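Local structure of amino acid amide racemase (Ochrobactrum anthropi, 6GIO) at residues Arg22-Ser27 / Arg378-Gly383; Leu26-Ile29 / Arg35-Glu38. The protein binds pyridoxal-5'-phosphate and belongs to the class-III aminotransferase family of pyridoxal-phosphate-dependent enzymes. All coordinates share one frame; numbering follows the deposited sequence.

Interaction 1 (Arg22-Ser27 / Arg378-Gly383)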
loop_
_atom_site.group_PDB
_atom_site.type_symbol
_atom_site.label_atom_id
_atom_site.label_comp_id
_atom_site.label_asym_id
_atom_site.label_seq_id
_atom_site.Cartn_x
_atom_site.Cartn_y
_atom_site.Cartn_z
ATOM N N ARG C 22 7.547 2.504 18.036
ATOM C CA ARG C 22 8.026 3.759 18.563
ATOM C C ARG C 22 9.295 3.575 19.397
ATOM O O ARG C 22 9.331 2.734 20.288
ATOM C CB ARG C 22 6.889 4.415 19.374
ATOM C CG ARG C 22 5.589 4.563 18.552
ATOM C CD ARG C 22 5.689 5.720 17.580
ATOM N NE ARG C 22 4.520 5.866 16.692
ATOM C CZ ARG C 22 3.335 6.372 17.047
ATOM N NH1 ARG C 22 3.088 6.743 18.311
ATOM N NH2 ARG C 22 2.373 6.506 16.128
ATOM N N PHE C 23 10.321 4.385 19.121
ATOM C CA PHE C 23 11.593 4.264 19.829
ATOM C C PHE C 23 11.840 5.404 20.807
ATOM O O PHE C 23 12.782 5.326 21.577
ATOM C CB PHE C 23 12.747 4.208 18.836
ATOM C CG PHE C 23 12.736 2.982 17.981
ATOM C CD1 PHE C 23 11.966 2.929 16.842
ATOM C CD2 PHE C 23 13.497 1.881 18.316
ATOM C CE1 PHE C 23 11.964 1.807 16.030
ATOM C CE2 PHE C 23 13.495 0.755 17.515
ATOM C CZ PHE C 23 12.726 0.707 16.372
ATOM N N SER C 24 11.027 6.463 20.745
ATOM C CA SER C 24 11.218 7.655 21.576
ATOM C C SER C 24 9.930 8.425 21.599
ATOM O O SER C 24 9.028 8.119 20.814
ATOM C CB SER C 24 12.363 8.553 21.055
ATOM O OG SER C 24 11.936 9.472 20.049
ATOM N N PRO C 25 9.825 9.439 22.487
ATOM C CA PRO C 25 8.604 10.279 22.489
ATOM C C PRO C 25 8.428 11.252 21.292
ATOM O O PRO C 25 7.416 11.955 21.231
ATOM C CB PRO C 25 8.740 11.127 23.782
ATOM C CG PRO C 25 9.874 10.508 24.565
ATOM C CD PRO C 25 10.772 9.821 23.549
ATOM N N LEU C 26 9.405 11.326 20.391
ATOM C CA LEU C 26 9.396 12.332 19.335
ATOM C C LEU C 26 8.071 12.303 18.553
ATOM O O LEU C 26 7.668 11.273 18.020
ATOM C CB LEU C 26 10.565 12.111 18.386
ATOM C CG LEU C 26 10.725 13.101 17.208
ATOM C CD1 LEU C 26 10.858 14.529 17.733
ATOM C CD2 LEU C 26 11.906 12.674 16.347
ATOM N N SER C 27 7.421 13.454 18.530
ATOM C CA SER C 27 6.099 13.657 17.952
ATOM C C SER C 27 6.238 14.929 17.122
ATOM O O SER C 27 6.711 15.955 17.630
ATOM C CB SER C 27 5.050 13.779 19.085
ATOM O OG SER C 27 5.098 12.590 19.866
ATOM N N ARG C 378 18.109 8.835 25.061
ATOM C CA ARG C 378 19.033 9.908 25.367
ATOM C C ARG C 378 19.475 10.645 24.102
ATOM O O ARG C 378 19.674 11.868 24.134
ATOM C CB ARG C 378 20.228 9.380 26.147
ATOM C CG ARG C 378 21.202 10.436 26.640
ATOM C CD ARG C 378 20.505 11.405 27.590
ATOM N NE ARG C 378 21.428 12.405 28.109
ATOM C CZ ARG C 378 21.045 13.539 28.703
ATOM N NH1 ARG C 378 19.754 13.833 28.833
ATOM N NH2 ARG C 378 21.950 14.390 29.128
ATOM N N GLY C 379 19.655 9.915 22.994
ATOM C CA GLY C 379 19.888 10.557 21.684
ATOM C C GLY C 379 18.830 11.608 21.339
ATOM O O GLY C 379 19.116 12.744 20.947
ATOM N N TYR C 380 17.598 11.189 21.455
ATOM C CA TYR C 380 16.459 12.041 21.254
ATOM C C TYR C 380 16.534 13.304 22.148
ATOM O O TYR C 380 16.337 14.412 21.657
ATOM C CB TYR C 380 15.187 11.222 21.512
ATOM C CG TYR C 380 14.033 12.039 21.976
ATOM C CD1 TYR C 380 13.259 12.757 21.054
ATOM C CD2 TYR C 380 13.709 12.124 23.350
ATOM C CE1 TYR C 380 12.198 13.524 21.478
ATOM C CE2 TYR C 380 12.650 12.901 23.786
ATOM C CZ TYR C 380 11.902 13.589 22.843
ATOM O OH TYR C 380 10.835 14.348 23.224
ATOM N N GLN C 381 16.852 13.156 23.428
ATOM C CA GLN C 381 16.929 14.352 24.308
ATOM C C GLN C 381 18.094 15.250 23.904
ATOM O O GLN C 381 18.023 16.435 24.045
ATOM C CB GLN C 381 17.129 13.951 25.754
ATOM C CG GLN C 381 16.027 13.151 26.337
ATOM C CD GLN C 381 16.295 12.907 27.816
ATOM O OE1 GLN C 381 17.308 12.331 28.185
ATOM N NE2 GLN C 381 15.382 13.351 28.660
ATOM N N LEU C 382 19.163 14.662 23.391
ATOM C CA LEU C 382 20.296 15.424 22.928
ATOM C C LEU C 382 20.135 15.991 21.519
ATOM O O LEU C 382 21.038 16.699 21.055
ATOM C CB LEU C 382 21.589 14.575 22.994
ATOM C CG LEU C 382 21.951 14.094 24.401
ATOM C CD1 LEU C 382 23.090 13.076 24.323
ATOM C CD2 LEU C 382 22.303 15.283 25.310
ATOM N N GLY C 383 19.017 15.684 20.839
ATOM C CA GLY C 383 18.716 16.291 19.530
ATOM C C GLY C 383 19.007 15.436 18.291
ATOM O O GLY C 383 19.205 15.968 17.191
#
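Tyr380, on the last turn of helix 369-382, lays its ring against Ser24, Pro25 and Leu26, three consecutive residues of the loop that leads from helix 7-14 to strand 28-32. The loop is shaped locally by an ST turn. Ser24 OG accepts a nearly straight hydrogen bond from Leu26 N (3.2 Å, 165° at the hydrogen), which closes the turn and is consistent with the three residues curving past the ring.

The contact across the segments is one of CH-pi and apolar packing. Pro25 CD sits over one face of the ring, 3.9 Å from the Tyr380 centroid and 22° off the normal; its closest ring atom is Tyr380 CE2, at 3.6 Å, so the pyrrolidine lies toward the rim. On the CD1-CE1 side, Leu26 CB reaches Tyr380 CE1 at 3.8 Å, and Ser24 OG approaches Tyr380 CD1 obliquely at 3.7 Å. The ring is carried out to the loop by a CG anti to the backbone N (chi1 152°), some way from the staggered value.

Tyr380 OH is hydrogen-bonded to Glu38 OE2, and Arg42 makes a cation-pi contact with the ring as well as a hydrogen bond from Arg42 NH1 to Tyr380 O. The helix closes in a Schellman motif with Gly383 at positive phi, its N bonded to Tyr380 O. On the loop, Ser27 OG donates to Pro25 O at 2.8 Å.

Interaction 2 (Leu26-Ile29 / Arg35-Glu38)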
loop_
_atom_site.group_PDB
_atom_site.type_symbol
_atom_site.label_atom_id
_atom_site.label_comp_id
_atom_site.label_asym_id
_atom_site.label_seq_id
_atom_site.Cartn_x
_atom_site.Cartn_y
_atom_site.Cartn_z
ATOM N N LEU C 26 9.405 11.326 20.391
ATOM C CA LEU C 26 9.396 12.332 19.335
ATOM C C LEU C 26 8.071 12.303 18.553
ATOM O O LEU C 26 7.668 11.273 18.020
ATOM C CB LEU C 26 10.565 12.111 18.386
ATOM C CG LEU C 26 10.725 13.101 17.208
ATOM C CD1 LEU C 26 10.858 14.529 17.733
ATOM C CD2 LEU C 26 11.906 12.674 16.347
ATOM N N SER C 27 7.421 13.454 18.530
ATOM C CA SER C 27 6.099 13.657 17.952
ATOM C C SER C 27 6.238 14.929 17.122
ATOM O O SER C 27 6.711 15.955 17.630
ATOM C CB SER C 27 5.050 13.779 19.085
ATOM O OG SER C 27 5.098 12.590 19.866
ATOM N N LEU C 28 5.843 14.859 15.847
ATOM C CA LEU C 28 6.271 15.828 14.824
ATOM C C LEU C 28 5.219 16.799 14.323
ATOM O O LEU C 28 4.088 16.432 14.077
ATOM C CB LEU C 28 6.856 15.092 13.595
ATOM C CG LEU C 28 8.048 14.159 13.838
ATOM C CD1 LEU C 28 8.381 13.363 12.563
ATOM C CD2 LEU C 28 9.266 14.936 14.332
ATOM N N ILE C 29 5.630 18.047 14.113
ATOM C CA ILE C 29 4.782 19.034 13.427
ATOM C C ILE C 29 5.364 19.532 12.098
ATOM O O ILE C 29 4.678 20.201 11.316
ATOM C CB ILE C 29 4.483 20.256 14.318
ATOM C CG1 ILE C 29 5.765 21.025 14.634
ATOM C CG2 ILE C 29 3.778 19.822 15.592
ATOM C CD1 ILE C 29 5.498 22.359 15.318
ATOM N N ARG C 35 16.493 17.966 9.159
ATOM C CA ARG C 35 15.995 18.050 10.562
ATOM C C ARG C 35 14.492 17.890 10.666
ATOM O O ARG C 35 13.775 18.225 9.724
ATOM C CB ARG C 35 16.409 19.378 11.211
ATOM C CG ARG C 35 17.892 19.744 11.034
ATOM C CD ARG C 35 18.267 20.973 11.864
ATOM N NE ARG C 35 18.360 20.600 13.268
ATOM C CZ ARG C 35 19.453 20.086 13.842
ATOM N NH1 ARG C 35 19.411 19.766 15.127
ATOM N NH2 ARG C 35 20.580 19.913 13.154
ATOM N N LEU C 36 14.017 17.361 11.803
ATOM C CA LEU C 36 12.602 17.166 12.055
ATOM C C LEU C 36 12.185 18.096 13.183
ATOM O O LEU C 36 12.956 18.318 14.124
ATOM C CB LEU C 36 12.280 15.714 12.436
ATOM C CG LEU C 36 12.449 14.735 11.261
ATOM C CD1 LEU C 36 12.420 13.307 11.768
ATOM C CD2 LEU C 36 11.399 14.960 10.173
ATOM N N ILE C 37 10.966 18.634 13.093
ATOM C CA ILE C 37 10.511 19.595 14.110
ATOM C C ILE C 37 9.526 18.954 15.069
ATOM O O ILE C 37 8.447 18.520 14.688
ATOM C CB ILE C 37 9.836 20.842 13.482
ATOM C CG1 ILE C 37 10.622 21.345 12.284
ATOM C CG2 ILE C 37 9.606 21.913 14.555
ATOM C CD1 ILE C 37 12.056 21.716 12.547
ATOM N N GLU C 38 9.923 18.870 16.316
ATOM C CA GLU C 38 9.061 18.339 17.361
ATOM C C GLU C 38 8.012 19.368 17.690
ATOM O O GLU C 38 8.254 20.563 17.549
ATOM C CB GLU C 38 9.890 18.007 18.606
ATOM C CG GLU C 38 9.092 17.438 19.771
ATOM C CD GLU C 38 9.928 16.608 20.760
ATOM O OE1 GLU C 38 11.121 16.940 20.981
ATOM O OE2 GLU C 38 9.366 15.617 21.305
#
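Leu28 and Glu38 form an antiparallel non-hydrogen-bonded pair, CA to CA 4.5 Å, in the beta hairpin of strands 28-32 and 35-38, and the direction of the chain changes at Ile29. Next to this pair, Ile29 N donates to Ile37 O over 2.9 Å, with 165° at the hydrogen. Weaker CA-H...O contacts lie near it: Glu38 CA meets Ser27 O at 3.4 Å, while Leu28 CA approaches the same Ile37 O that Ile29 N grips. The backbone of Leu28 also hydrogen-bonds to the second subunit.

The side chains of the pair diverge, and each finds a different neighbour. With Leu28 CG anti to its carbonyl carbon (chi1 -58°), the branch swings over to Leu36, Leu28 CD2 touching Leu36 CB at 3.6 Å, and both residues are buried. They also pack on Tyr82 and Gly76, respectively, of the second subunit. Nearer the exposed side, Ile29 CG1 meets Ile37 CG2 at 3.9 Å.

Glu38 runs the other way, extended past CG, and its chain passes obliquely over the end of Leu26. Its carboxylate has two partners, Arg42 in a salt bridge through OE1 and Tyr380. Leu26 CD1 lies against this chain, 3.7 Å from Glu38 CB and 3.8 Å from Glu38 CD.

Overall arrangement
Both contacts start from the same piece of chain, sharing Leu26 and Ser27, and their centres lie 10 Å apart; each is partly buried and borders the second subunit. Interaction 1 is a long-range clasp, joining the N-terminal loop to a helix some 350 residues later through one aromatic ring. Interaction 2 is local hairpin pairing that includes the outermost strand of a mixed sheet within this chain, where the backbone of Leu28 bonds to the second subunit. It buys its order from backbone bonding, with buried Leu28 and Leu36 together and Ile29, which is exposed, meeting Ile37 next to them. The two contacts meet at Tyr380 and Glu38, which tie the helix to the hairpin.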